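Side-chain contacts in argininosuccinate lyase (Chelativorans sp., PDB 6RXA), which is an engineered EDDS lyase, a C-N lyase of the aspartase/fumarase superfamily, and may also cleave argininosuccinate to fumarate and arginine: residues His47-Val52 / Ala217-Asp222; Gly119-Leu124 / Leu195-Ala200; Ile136-Ala141 / Ala337-Met342; Glu362-Met367 / Asn404-Asp409; Thr366-Thr371 / Ile380-Ala385. The protein carries 2 engineered substitutions. All blocks are in the same frame, centred on the assembly; numbering follows the deposited sequence.

Contact 1 (His47-Val52 / Ala217-Asp222)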
# COMPACT_ATOMS: atom_id res chain seq x y z
N HIS A 47 -20.25 29.56 -4.29
CA HIS A 47 -21.39 30.30 -3.76
C HIS A 47 -21.85 31.36 -4.75
O HIS A 47 -23.05 31.55 -4.97
CB HIS A 47 -21.04 30.99 -2.44
CG HIS A 47 -20.58 30.06 -1.37
ND1 HIS A 47 -21.05 28.77 -1.25
CD2 HIS A 47 -19.69 30.23 -0.37
CE1 HIS A 47 -20.46 28.19 -0.22
NE2 HIS A 47 -19.62 29.05 0.33
N ARG A 48 -20.90 32.08 -5.35
CA ARG A 48 -21.25 33.12 -6.31
C ARG A 48 -21.91 32.52 -7.54
O ARG A 48 -22.94 33.03 -8.01
CB ARG A 48 -20.00 33.91 -6.67
CG ARG A 48 -19.49 34.77 -5.53
CD ARG A 48 -18.19 35.48 -5.89
NE ARG A 48 -17.83 36.46 -4.86
CZ ARG A 48 -17.27 36.14 -3.69
NH1 ARG A 48 -17.01 34.88 -3.39
NH2 ARG A 48 -16.97 37.10 -2.83
N ALA A 49 -21.33 31.45 -8.09
CA ALA A 49 -21.90 30.85 -9.29
C ALA A 49 -23.29 30.28 -9.03
O ALA A 49 -24.20 30.43 -9.86
CB ALA A 49 -20.98 29.76 -9.83
N HIS A 50 -23.47 29.61 -7.89
CA HIS A 50 -24.77 29.05 -7.56
C HIS A 50 -25.81 30.16 -7.44
O HIS A 50 -26.91 30.06 -7.99
CB HIS A 50 -24.66 28.26 -6.26
CG HIS A 50 -25.94 27.59 -5.87
ND1 HIS A 50 -26.42 26.48 -6.53
CD2 HIS A 50 -26.82 27.87 -4.89
CE1 HIS A 50 -27.56 26.11 -5.97
NE2 HIS A 50 -27.83 26.94 -4.98
N VAL A 51 -25.46 31.25 -6.75
CA VAL A 51 -26.37 32.37 -6.56
C VAL A 51 -26.72 33.04 -7.88
O VAL A 51 -27.88 33.39 -8.13
CB VAL A 51 -25.78 33.35 -5.53
CG1 VAL A 51 -26.49 34.68 -5.58
CG2 VAL A 51 -25.85 32.75 -4.13
N VAL A 52 -25.72 33.26 -8.75
CA VAL A 52 -25.98 33.82 -10.08
C VAL A 52 -26.95 32.93 -10.85
O VAL A 52 -27.92 33.41 -11.44
CB VAL A 52 -24.66 34.04 -10.84
CG1 VAL A 52 -24.93 34.37 -12.29
CG2 VAL A 52 -23.86 35.14 -10.17
N ALA A 217 -20.78 26.07 -16.37
CA ALA A 217 -20.07 27.00 -17.24
C ALA A 217 -19.46 28.15 -16.46
O ALA A 217 -18.32 28.57 -16.74
CB ALA A 217 -21.04 27.52 -18.30
N LEU A 218 -20.20 28.69 -15.49
CA LEU A 218 -19.68 29.81 -14.70
C LEU A 218 -18.43 29.43 -13.93
O LEU A 218 -17.61 30.31 -13.60
CB LEU A 218 -20.78 30.28 -13.75
CG LEU A 218 -21.90 31.11 -14.38
CD1 LEU A 218 -23.06 31.23 -13.41
CD2 LEU A 218 -21.36 32.48 -14.79
N LEU A 219 -18.26 28.14 -13.60
CA LEU A 219 -17.14 27.65 -12.83
C LEU A 219 -16.08 26.99 -13.70
O LEU A 219 -15.16 26.36 -13.17
CB LEU A 219 -17.62 26.69 -11.74
CG LEU A 219 -18.50 27.35 -10.68
CD1 LEU A 219 -19.21 26.29 -9.87
CD2 LEU A 219 -17.69 28.24 -9.76
N GLY A 220 -16.18 27.12 -15.02
CA GLY A 220 -15.14 26.62 -15.90
C GLY A 220 -15.13 25.14 -16.19
O GLY A 220 -14.18 24.65 -16.81
N PHE A 221 -16.14 24.39 -15.74
CA PHE A 221 -16.17 22.96 -16.02
C PHE A 221 -16.53 22.72 -17.49
O PHE A 221 -17.21 23.54 -18.12
CB PHE A 221 -17.18 22.28 -15.12
CG PHE A 221 -16.76 22.18 -13.68
CD1 PHE A 221 -15.91 21.17 -13.26
CD2 PHE A 221 -17.25 23.07 -12.73
CE1 PHE A 221 -15.54 21.07 -11.93
CE2 PHE A 221 -16.88 22.95 -11.40
CZ PHE A 221 -16.03 21.95 -11.00
N ASP A 222 -16.09 21.58 -18.01
CA ASP A 222 -16.29 21.23 -19.42
C ASP A 222 -17.49 20.31 -19.65
O ASP A 222 -17.81 20.02 -20.80
CB ASP A 222 -15.03 20.59 -20.00
CG ASP A 222 -13.90 21.58 -20.16
OD1 ASP A 222 -14.18 22.77 -20.38
OD2 ASP A 222 -12.72 21.17 -20.06
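Ala49 and Val52, neighbours across one turn of helix 35-56, pack against Leu218 and Leu219, where helix 212-218 terminates in a Schellman motif with Gly220 as its C-prime residue. The side-chain meetings are all apolar. Ala49 CB lies against the branch of Leu219, 3.6 Å from both Leu219 CG and Leu219 CD2, with CD1 a little farther. The same methyl lies 4.0 Å from Leu218 CB, which places Ala49 against both leucines at once. One turn further along the helix, Val52 CG1, anti to its own backbone N (chi1 169°), reaches Leu218 CD1 at 3.8 Å, the two side chains crossing at a slant. Leu486 of helix 451-500 touches both Ala49 and Val52.

Backbone bonds shape the leucine side. Gly220 N donates to Ala217 O over 3.1 Å, and the positive phi of Gly220 (79°) turns the chain out of the helix. Leu219 O is taken by Arg125 of helix 112-147. Leu218 CD1, besides meeting the valine, rests 3.8 Å from Ala49 O in van der Waals contact.

Contact 2 (Gly119-Leu124 / Leu195-Ala200)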
# COMPACT_ATOMS: atom_id res chain seq x y z
N GLY A 119 -15.93 21.75 -4.98
CA GLY A 119 -14.79 22.55 -4.56
C GLY A 119 -13.49 21.76 -4.61
O GLY A 119 -12.45 22.29 -5.01
N LYS A 120 -13.53 20.50 -4.18
CA LYS A 120 -12.35 19.64 -4.27
C LYS A 120 -11.91 19.47 -5.72
O LYS A 120 -10.72 19.52 -6.03
CB LYS A 120 -12.63 18.26 -3.66
CG LYS A 120 -11.45 17.24 -3.72
CD LYS A 120 -10.38 17.55 -2.66
CE LYS A 120 -9.11 16.72 -2.79
NZ LYS A 120 -9.33 15.30 -2.43
N ARG A 121 -12.87 19.31 -6.63
CA ARG A 121 -12.54 19.20 -8.05
C ARG A 121 -11.89 20.47 -8.57
O ARG A 121 -10.94 20.41 -9.37
CB ARG A 121 -13.79 18.86 -8.87
CG ARG A 121 -14.27 17.41 -8.78
CD ARG A 121 -15.66 17.29 -9.41
NE ARG A 121 -16.10 15.90 -9.45
CZ ARG A 121 -15.76 15.04 -10.40
NH1 ARG A 121 -14.98 15.42 -11.40
NH2 ARG A 121 -16.20 13.79 -10.34
N MET A 122 -12.39 21.65 -8.17
CA MET A 122 -11.78 22.89 -8.64
C MET A 122 -10.36 23.04 -8.11
O MET A 122 -9.46 23.49 -8.84
CB MET A 122 -12.64 24.07 -8.21
CG MET A 122 -13.99 24.12 -8.89
SD MET A 122 -14.97 25.55 -8.37
CE MET A 122 -14.20 26.86 -9.29
N PHE A 123 -10.14 22.66 -6.85
CA PHE A 123 -8.79 22.66 -6.30
C PHE A 123 -7.89 21.69 -7.06
O PHE A 123 -6.80 22.08 -7.50
CB PHE A 123 -8.85 22.28 -4.81
CG PHE A 123 -7.51 21.94 -4.23
CD1 PHE A 123 -6.54 22.91 -4.09
CD2 PHE A 123 -7.23 20.65 -3.84
CE1 PHE A 123 -5.30 22.59 -3.58
CE2 PHE A 123 -5.98 20.32 -3.32
CZ PHE A 123 -5.03 21.30 -3.19
N LEU A 124 -8.33 20.44 -7.23
CA LEU A 124 -7.50 19.46 -7.93
C LEU A 124 -7.25 19.87 -9.38
O LEU A 124 -6.17 19.64 -9.92
CB LEU A 124 -8.12 18.06 -7.88
CG LEU A 124 -8.19 17.44 -6.49
CD1 LEU A 124 -8.86 16.07 -6.53
CD2 LEU A 124 -6.81 17.34 -5.83
N LEU A 195 -15.38 18.00 -14.53
CA LEU A 195 -16.81 17.76 -14.67
C LEU A 195 -17.51 18.25 -13.41
O LEU A 195 -17.02 18.03 -12.30
CB LEU A 195 -17.07 16.25 -14.84
CG LEU A 195 -16.46 15.60 -16.07
CD1 LEU A 195 -16.65 14.10 -16.01
CD2 LEU A 195 -17.08 16.16 -17.33
N CYS A 196 -18.64 18.93 -13.58
CA CYS A 196 -19.29 19.62 -12.47
C CYS A 196 -20.37 18.75 -11.83
O CYS A 196 -21.32 18.35 -12.52
CB CYS A 196 -19.92 20.90 -12.97
SG CYS A 196 -20.53 21.91 -11.61
N PRO A 197 -20.30 18.47 -10.53
CA PRO A 197 -21.35 17.70 -9.85
C PRO A 197 -22.44 18.56 -9.21
O PRO A 197 -23.38 18.01 -8.64
CB PRO A 197 -20.57 16.97 -8.76
CG PRO A 197 -19.53 17.99 -8.35
CD PRO A 197 -19.13 18.70 -9.64
N LEU A 198 -22.34 19.88 -9.30
CA LEU A 198 -23.35 20.74 -8.69
C LEU A 198 -24.71 20.51 -9.31
O LEU A 198 -24.85 20.35 -10.53
CB LEU A 198 -22.92 22.19 -8.83
CG LEU A 198 -21.74 22.50 -7.91
CD1 LEU A 198 -21.08 23.80 -8.32
CD2 LEU A 198 -22.16 22.56 -6.44
N GLY A 199 -25.74 20.50 -8.46
CA GLY A 199 -27.08 20.13 -8.85
C GLY A 199 -27.47 18.76 -8.34
O GLY A 199 -28.67 18.44 -8.31
N ALA A 200 -26.49 17.95 -7.93
CA ALA A 200 -26.79 16.70 -7.25
C ALA A 200 -27.36 16.94 -5.86
O ALA A 200 -28.02 16.06 -5.30
CB ALA A 200 -25.52 15.87 -7.13
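On the helical segment Gly119-Leu124, Arg121 is the residue that meets Leu195 and Pro197. Just before it, the Lys120 side chain heads elsewhere, to Val238 of helix 236-262. Arg121 itself points at the loop: its chain is extended from CG to NE, so that the aliphatic part runs past the proline while the guanidinium travels on toward the residues that end helix 168-193. The tightest approach is made by a carbon, Arg121 CD, at 3.3 Å from Leu195 O. The same Arg121 CD lies 3.8 Å from Pro197 CD, and the two side chains run past one another in opposing senses.

The far end is held by other partners. Arg121 NE donates to Asn117 OD1, one turn earlier on the same helix, and NH1 donates to Arg192 O and Ile193 O; these bonds fix the rotation of the flat group, and the side chain lies about 5 Å from a bound sodium ion. Helix 112-147 is a long member of the helical bundle characteristic of the superfamily, and the loop met here belongs to the link between helices 168-193 and 212-218. Pro197 opens a type II beta turn closed by Ala200 N to Pro197 O at 3.2 Å. Within the turn Leu198 N donates back to Cys196 SG at 3.6 Å (N-H...S angle 153°). The Pro197 side chain is about 9 Å from that of Asn113, which binds succinate in another structure of this enzyme.

One residue beyond Arg121, Met122 turns to Tyr42 and Ile46 of helix 35-56, and Leu124 packs on Val238 and His241.

Contact 3 (Ile136-Ala141 / Ala337-Met342)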
# COMPACT_ATOMS: atom_id res chain seq x y z
N ILE A 136 5.87 19.61 -17.91
CA ILE A 136 6.36 20.15 -19.17
C ILE A 136 7.74 20.79 -18.98
O ILE A 136 8.65 20.58 -19.78
CB ILE A 136 5.34 21.14 -19.76
CG1 ILE A 136 4.10 20.41 -20.27
CG2 ILE A 136 5.99 21.97 -20.87
CD1 ILE A 136 2.98 21.36 -20.68
N GLY A 137 7.91 21.56 -17.91
CA GLY A 137 9.21 22.17 -17.66
C GLY A 137 10.30 21.13 -17.46
O GLY A 137 11.45 21.33 -17.89
N TYR A 138 9.97 20.03 -16.80
CA TYR A 138 10.91 18.93 -16.61
C TYR A 138 11.25 18.28 -17.94
O TYR A 138 12.43 18.08 -18.25
CB TYR A 138 10.23 17.94 -15.66
CG TYR A 138 10.96 16.70 -15.18
CD1 TYR A 138 12.33 16.67 -14.99
CD2 TYR A 138 10.24 15.56 -14.87
CE1 TYR A 138 12.95 15.52 -14.52
CE2 TYR A 138 10.85 14.42 -14.39
CZ TYR A 138 12.21 14.41 -14.22
OH TYR A 138 12.84 13.27 -13.75
N ARG A 139 10.24 18.02 -18.77
CA ARG A 139 10.50 17.45 -20.08
C ARG A 139 11.32 18.41 -20.94
O ARG A 139 12.23 17.97 -21.67
CB ARG A 139 9.19 17.06 -20.77
CG ARG A 139 9.41 16.34 -22.08
CD ARG A 139 8.10 15.98 -22.74
NE ARG A 139 8.35 15.15 -23.91
CZ ARG A 139 7.45 14.89 -24.85
NH1 ARG A 139 6.24 15.43 -24.77
NH2 ARG A 139 7.76 14.10 -25.86
N GLU A 140 11.04 19.71 -20.87
CA GLU A 140 11.83 20.69 -21.61
C GLU A 140 13.30 20.59 -21.22
O GLU A 140 14.19 20.56 -22.09
CB GLU A 140 11.32 22.11 -21.37
CG GLU A 140 10.05 22.45 -22.09
CD GLU A 140 9.47 23.79 -21.70
OE1 GLU A 140 10.01 24.41 -20.76
OE2 GLU A 140 8.47 24.22 -22.31
N ALA A 141 13.59 20.55 -19.92
CA ALA A 141 14.97 20.47 -19.47
C ALA A 141 15.65 19.20 -19.97
O ALA A 141 16.82 19.22 -20.38
CB ALA A 141 15.04 20.57 -17.96
N ALA A 337 7.76 20.28 -5.77
CA ALA A 337 9.11 20.56 -5.31
C ALA A 337 10.11 19.57 -5.91
O ALA A 337 11.17 19.97 -6.39
CB ALA A 337 9.16 20.52 -3.79
N ALA A 338 9.77 18.28 -5.90
CA ALA A 338 10.66 17.28 -6.46
C ALA A 338 10.80 17.45 -7.96
O ALA A 338 11.90 17.29 -8.51
CB ALA A 338 10.13 15.88 -6.15
N THR A 339 9.70 17.77 -8.65
CA THR A 339 9.78 17.96 -10.10
C THR A 339 10.65 19.15 -10.46
O THR A 339 11.47 19.08 -11.38
CB THR A 339 8.37 18.12 -10.69
OG1 THR A 339 7.59 16.96 -10.38
CG2 THR A 339 8.43 18.28 -12.19
N HIS A 340 10.48 20.27 -9.74
CA HIS A 340 11.32 21.43 -9.95
C HIS A 340 12.78 21.12 -9.64
O HIS A 340 13.68 21.49 -10.40
CB HIS A 340 10.83 22.58 -9.08
CG HIS A 340 9.56 23.21 -9.56
ND1 HIS A 340 8.79 24.04 -8.77
CD2 HIS A 340 8.94 23.15 -10.76
CE1 HIS A 340 7.75 24.46 -9.47
NE2 HIS A 340 7.82 23.94 -10.68
N ALA A 341 13.03 20.42 -8.53
CA ALA A 341 14.40 20.08 -8.17
C ALA A 341 15.06 19.25 -9.27
O ALA A 341 16.20 19.51 -9.67
CB ALA A 341 14.43 19.34 -6.84
N MET A 342 14.35 18.23 -9.77
CA MET A 342 14.94 17.36 -10.79
C MET A 342 15.08 18.08 -12.13
O MET A 342 16.01 17.79 -12.90
CB MET A 342 14.14 16.07 -10.90
CG MET A 342 14.31 15.16 -9.69
SD MET A 342 16.04 14.70 -9.37
CE MET A 342 16.43 13.88 -10.92
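Tyr138 lies against Thr339 and Met342, two residues of helix 329-348 that share one face because they stand three positions apart. The contact is helix-to-helix packing inside the helical bundle of the aspartase/fumarase superfamily, with helix 112-147 supplying the tyrosine.

The tyrosine conformation decides how the contact is divided. CG of Tyr138 is anti to the backbone N (chi1 -177°), which puts the ring beside Met342, while CB, whose place is set by the backbone, meets the threonine: Tyr138 CB is 3.9 Å from Thr339 CG2. Further out, Tyr138 CE1 comes 3.9 Å from Met342 CB, and the ring carbon CZ follows at 4.2 Å from the same Met342 CB. Both partners approach the ring obliquely. The side chains of Tyr138 and Met342 extend alongside one another in a common direction, yet it is the root of the methionine, whose chain bends at chi2 and chi3, and not its sulfur or terminal methyl, that bears on the ring.

On Thr339 the two branches do separate jobs. The methyl CG2 turns to the tyrosine, while OG1, beside the backbone N (chi1 -59°), hydrogen-bonds to Leu335 O one turn back, which satisfies the hydroxyl within its own helix.

Helix 236-262 completes the packing: Leu252 touches both Tyr138 and Met342, and Phe248 touches Thr339. The Met342 side chain is about 9 Å from that of Arg294, which binds fumarate in another structure of this enzyme. Besides the CB contact, the Met342 carbonyl carbon C also lies near the ring, 4.1 Å from Tyr138 CE1.

Contact 4 (Glu362-Met367 / Asn404-Asp409)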
# COMPACT_ATOMS: atom_id res chain seq x y z
N GLU A 362 36.79 0.69 -22.16
CA GLU A 362 37.63 -0.22 -21.39
C GLU A 362 36.91 -1.35 -20.68
O GLU A 362 37.53 -2.38 -20.43
CB GLU A 362 38.45 0.57 -20.36
CG GLU A 362 39.41 1.55 -21.01
CD GLU A 362 40.33 2.23 -20.02
OE1 GLU A 362 40.12 2.10 -18.80
OE2 GLU A 362 41.28 2.90 -20.48
N ASN A 363 35.62 -1.21 -20.33
CA ASN A 363 34.99 -2.12 -19.38
C ASN A 363 34.06 -3.16 -20.01
O ASN A 363 33.21 -3.72 -19.31
CB ASN A 363 34.24 -1.33 -18.31
CG ASN A 363 35.17 -0.58 -17.38
OD1 ASN A 363 36.38 -0.74 -17.42
ND2 ASN A 363 34.59 0.26 -16.53
N TYR A 364 34.22 -3.45 -21.28
CA TYR A 364 33.67 -4.62 -21.98
C TYR A 364 32.25 -4.46 -22.48
O TYR A 364 31.66 -5.46 -22.96
CB TYR A 364 33.84 -5.93 -21.20
CG TYR A 364 35.25 -6.13 -20.67
CD1 TYR A 364 36.30 -6.39 -21.54
CD2 TYR A 364 35.52 -6.03 -19.31
CE1 TYR A 364 37.59 -6.55 -21.06
CE2 TYR A 364 36.80 -6.19 -18.83
CZ TYR A 364 37.83 -6.45 -19.71
OH TYR A 364 39.11 -6.62 -19.22
N SER A 365 31.67 -3.26 -22.45
CA SER A 365 30.35 -3.06 -23.04
C SER A 365 30.35 -3.22 -24.56
O SER A 365 29.27 -3.33 -25.15
CB SER A 365 29.81 -1.68 -22.63
OG SER A 365 30.46 -0.65 -23.34
N THR A 366 31.51 -3.21 -25.20
CA THR A 366 31.59 -3.40 -26.65
C THR A 366 31.56 -4.87 -27.07
O THR A 366 31.68 -5.15 -28.27
CB THR A 366 32.86 -2.73 -27.18
OG1 THR A 366 34.00 -3.24 -26.47
CG2 THR A 366 32.78 -1.22 -27.00
N MET A 367 31.37 -5.81 -26.15
CA MET A 367 31.50 -7.21 -26.53
C MET A 367 30.34 -7.70 -27.41
O MET A 367 30.53 -8.65 -28.18
CB MET A 367 31.63 -8.10 -25.29
CG MET A 367 32.93 -7.91 -24.53
SD MET A 367 34.39 -8.28 -25.52
CE MET A 367 35.08 -6.64 -25.72
N ASN A 404 39.61 -2.26 -24.95
CA ASN A 404 40.14 -1.61 -26.14
C ASN A 404 41.54 -2.07 -26.49
O ASN A 404 42.07 -1.67 -27.54
CB ASN A 404 40.07 -0.09 -26.00
CG ASN A 404 40.82 0.44 -24.78
OD1 ASN A 404 41.13 -0.30 -23.85
ND2 ASN A 404 41.07 1.75 -24.78
N LYS A 405 42.15 -2.91 -25.65
CA LYS A 405 43.43 -3.54 -25.93
C LYS A 405 43.29 -5.00 -26.35
O LYS A 405 44.30 -5.68 -26.57
CB LYS A 405 44.33 -3.46 -24.70
CG LYS A 405 44.62 -2.06 -24.21
CD LYS A 405 45.24 -1.20 -25.30
CE LYS A 405 45.73 0.12 -24.73
NZ LYS A 405 46.16 1.04 -25.81
N ILE A 406 42.06 -5.52 -26.44
CA ILE A 406 41.84 -6.85 -26.98
C ILE A 406 42.18 -6.85 -28.47
O ILE A 406 41.75 -5.96 -29.22
CB ILE A 406 40.38 -7.29 -26.76
CG1 ILE A 406 40.10 -7.45 -25.26
CG2 ILE A 406 40.09 -8.58 -27.53
CD1 ILE A 406 38.63 -7.67 -24.96
N GLY A 407 42.94 -7.86 -28.90
CA GLY A 407 43.37 -7.94 -30.28
C GLY A 407 43.16 -9.29 -30.92
O GLY A 407 42.48 -10.16 -30.37
N LEU A 408 43.78 -9.50 -32.08
CA LEU A 408 43.56 -10.72 -32.84
C LEU A 408 44.03 -11.95 -32.07
O LEU A 408 43.36 -12.99 -32.07
CB LEU A 408 44.26 -10.61 -34.19
CG LEU A 408 44.00 -11.71 -35.22
CD1 LEU A 408 42.55 -11.83 -35.58
CD2 LEU A 408 44.85 -11.40 -36.46
N ASP A 409 45.17 -11.85 -31.37
CA ASP A 409 45.72 -13.01 -30.67
C ASP A 409 44.75 -13.52 -29.61
O ASP A 409 44.46 -14.72 -29.55
CB ASP A 409 47.08 -12.67 -30.05
CG ASP A 409 48.19 -12.58 -31.09
OD1 ASP A 409 48.01 -13.07 -32.22
OD2 ASP A 409 49.26 -12.02 -30.76
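The CD1 methyl of Ile406 meets both Met367 and Tyr364, the first tip to tip, with Ile406 CD1 3.8 Å from Met367 CE. These partners belong to the type I beta turn Tyr364-Met367, which joins helix 353-362 to helix 367-378 in the C-terminal region of the argininosuccinate lyase family. The turn is closed by Met367 N to Tyr364 O at 3.2 Å, and its first and last residues both supply a side chain to Ile406 CD1.

The methionine reaches it by bending at chi2 and chi3. Against Tyr364 the approach is different: Ile406 CD1 comes at the ring edge, near its plane, 4.2 Å from Tyr364 CE1, and the side chains cross at about a right angle. A face of that ring is occupied from within the same segment, Glu362 O standing 4.0 Å above the centre of the Tyr364 ring. The phenol OH bonds to Ile401 O, which fixes the far end of the ring. Gln285 of the second subunit packs on both Tyr364 and Met367, so the turn also lies at a subunit interface.

The remaining pair is partly exposed. Glu362 and Asn404 lie next to each other with their ends turned in one direction, their carboxylate and amide planes turned 50° apart. The touch is made by the aliphatic part of the glutamate: Glu362 CG lies 3.8 Å from Asn404 OD1 and 4.1 Å from Asn404 ND2.

Contact 5 (Thr366-Thr371 / Ile380-Ala385)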
# COMPACT_ATOMS: atom_id res chain seq x y z
N THR A 366 31.51 -3.21 -25.20
CA THR A 366 31.59 -3.40 -26.65
C THR A 366 31.56 -4.87 -27.07
O THR A 366 31.68 -5.15 -28.27
CB THR A 366 32.86 -2.73 -27.18
OG1 THR A 366 34.00 -3.24 -26.47
CG2 THR A 366 32.78 -1.22 -27.00
N MET A 367 31.37 -5.81 -26.15
CA MET A 367 31.50 -7.21 -26.53
C MET A 367 30.34 -7.70 -27.41
O MET A 367 30.53 -8.65 -28.18
CB MET A 367 31.63 -8.10 -25.29
CG MET A 367 32.93 -7.91 -24.53
SD MET A 367 34.39 -8.28 -25.52
CE MET A 367 35.08 -6.64 -25.72
N THR A 368 29.16 -7.09 -27.32
CA THR A 368 28.08 -7.49 -28.22
C THR A 368 28.48 -7.23 -29.66
O THR A 368 28.29 -8.08 -30.53
CB THR A 368 26.78 -6.75 -27.92
OG1 THR A 368 26.31 -7.07 -26.61
CG2 THR A 368 25.71 -7.19 -28.93
N ASP A 369 29.05 -6.06 -29.93
CA ASP A 369 29.46 -5.77 -31.30
C ASP A 369 30.53 -6.73 -31.79
O ASP A 369 30.54 -7.12 -32.96
CB ASP A 369 29.90 -4.32 -31.47
CG ASP A 369 28.73 -3.42 -31.76
OD1 ASP A 369 27.59 -3.84 -31.47
OD2 ASP A 369 28.94 -2.31 -32.31
N LEU A 370 31.45 -7.14 -30.91
CA LEU A 370 32.42 -8.17 -31.30
C LEU A 370 31.72 -9.48 -31.66
O LEU A 370 32.06 -10.12 -32.67
CB LEU A 370 33.45 -8.37 -30.18
CG LEU A 370 34.65 -9.27 -30.47
CD1 LEU A 370 35.51 -8.67 -31.58
CD2 LEU A 370 35.49 -9.50 -29.22
N THR A 371 30.70 -9.86 -30.89
CA THR A 371 29.94 -11.08 -31.16
C THR A 371 29.15 -10.97 -32.47
O THR A 371 29.14 -11.91 -33.28
CB THR A 371 28.97 -11.34 -30.00
OG1 THR A 371 29.65 -11.28 -28.74
CG2 THR A 371 28.29 -12.71 -30.15
N ILE A 380 28.72 -17.93 -38.28
CA ILE A 380 28.35 -18.79 -37.16
C ILE A 380 27.06 -18.28 -36.53
O ILE A 380 26.64 -17.14 -36.73
CB ILE A 380 29.47 -18.89 -36.12
CG1 ILE A 380 29.82 -17.51 -35.55
CG2 ILE A 380 30.73 -19.49 -36.73
CD1 ILE A 380 31.03 -17.54 -34.61
N ASP A 381 26.40 -19.15 -35.76
CA ASP A 381 25.16 -18.76 -35.08
C ASP A 381 25.48 -17.92 -33.85
O ASP A 381 26.61 -17.92 -33.36
CB ASP A 381 24.34 -19.99 -34.67
CG ASP A 381 25.00 -20.78 -33.55
OD1 ASP A 381 25.95 -21.54 -33.83
OD2 ASP A 381 24.56 -20.62 -32.39
N TYR A 382 24.47 -17.20 -33.36
CA TYR A 382 24.72 -16.23 -32.30
C TYR A 382 25.17 -16.91 -31.01
O TYR A 382 26.00 -16.36 -30.27
CB TYR A 382 23.50 -15.35 -32.03
CG TYR A 382 23.94 -14.14 -31.23
CD1 TYR A 382 24.47 -13.04 -31.87
CD2 TYR A 382 23.93 -14.16 -29.84
CE1 TYR A 382 24.94 -11.95 -31.15
CE2 TYR A 382 24.40 -13.08 -29.11
CZ TYR A 382 24.91 -11.98 -29.78
OH TYR A 382 25.40 -10.89 -29.10
N ARG A 383 24.63 -18.09 -30.71
CA ARG A 383 24.98 -18.76 -29.46
C ARG A 383 26.45 -19.17 -29.43
O ARG A 383 27.11 -19.03 -28.40
CB ARG A 383 24.03 -19.94 -29.23
CG ARG A 383 24.01 -20.52 -27.81
CD ARG A 383 23.77 -19.47 -26.74
NE ARG A 383 22.55 -18.70 -26.99
CZ ARG A 383 22.43 -17.40 -26.76
NH1 ARG A 383 21.28 -16.79 -27.04
NH2 ARG A 383 23.44 -16.70 -26.26
N GLU A 384 27.00 -19.67 -30.54
CA GLU A 384 28.41 -20.06 -30.52
C GLU A 384 29.33 -18.84 -30.48
O GLU A 384 30.38 -18.87 -29.84
CB GLU A 384 28.77 -20.94 -31.72
CG GLU A 384 30.24 -21.42 -31.69
CD GLU A 384 30.65 -22.24 -32.91
OE1 GLU A 384 29.89 -22.26 -33.90
OE2 GLU A 384 31.74 -22.85 -32.87
N ALA A 385 28.97 -17.78 -31.20
CA ALA A 385 29.76 -16.56 -31.14
C ALA A 385 29.80 -16.02 -29.72
O ALA A 385 30.85 -15.60 -29.22
CB ALA A 385 29.19 -15.52 -32.10
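The first torsions of Thr371 and Tyr382 bring methyl and ring together: in Thr371 the methyl CG2 is anti to the backbone N while OG1 stays beside that nitrogen (chi1 -51°), and in Tyr382 a chi1 of -164° carries the ring against helix 367-378. Thr371 CG2 therefore comes over a ring face in a CH-pi contact, 3.9 Å from the centroid of the Tyr382 ring and 30° off its normal. The methyl sits toward the phenol end, with Thr371 CG2 3.5 Å from Tyr382 CZ. It is shared with the next turn of the second helix, since Thr371 CG2 is also 3.5 Å from Ala385 CB.

The other branch of Thr371 looks back along its own helix: OG1 donates to Met367 O at 2.8 Å. Met367 O also accepts from Thr371 N, and the two donors reach it from opposite faces of the carbonyl plane. The hydroxyl bond holds the threonine rotation, while the carbonyl is gripped twice.

Helices 367-378 and 382-399 form an alpha-alpha hairpin with a short connection, and these contacts lie between its arms. At the start of the second arm Asp381 is the N-cap, with Glu384 N donating to Asp381 OD2 over 3.2 Å from above the carboxylate plane.

The phenol oxygen bonds to Ile282 O of the second subunit, a neighbour of succinate-binding Ser281 there, while Arg383 makes a salt bridge with Glu92 of the third subunit. The Thr368 side chain, on the first arm, crosses the tyrosine roughly perpendicularly, its CG2 3.7 Å from Tyr382 OH.

How the contacts relate
From the N terminus, contact 1 closes a long loop, from helix 35-56 to the end of helix 212-218, and contact 2 nests inside it. They touch where Phe221 packs on Leu195, Cys196 and Met122, and Leu219 on Leu198. Contact 3 starts on helix 112-147, also used by contact 2, and runs on to helix 329-348, so its loop crosses those of contacts 1 and 2. Contacts 4 and 5 come later, in the C-terminal region, from overlapping segments that share Thr366 and Met367. Contact 5 closes a short loop onto the start of helix 382-399, contact 4 a longer one onto the residues leading into helix 408-419. Both lie across the chain's centre from contacts 1 and 2 and touch the second subunit.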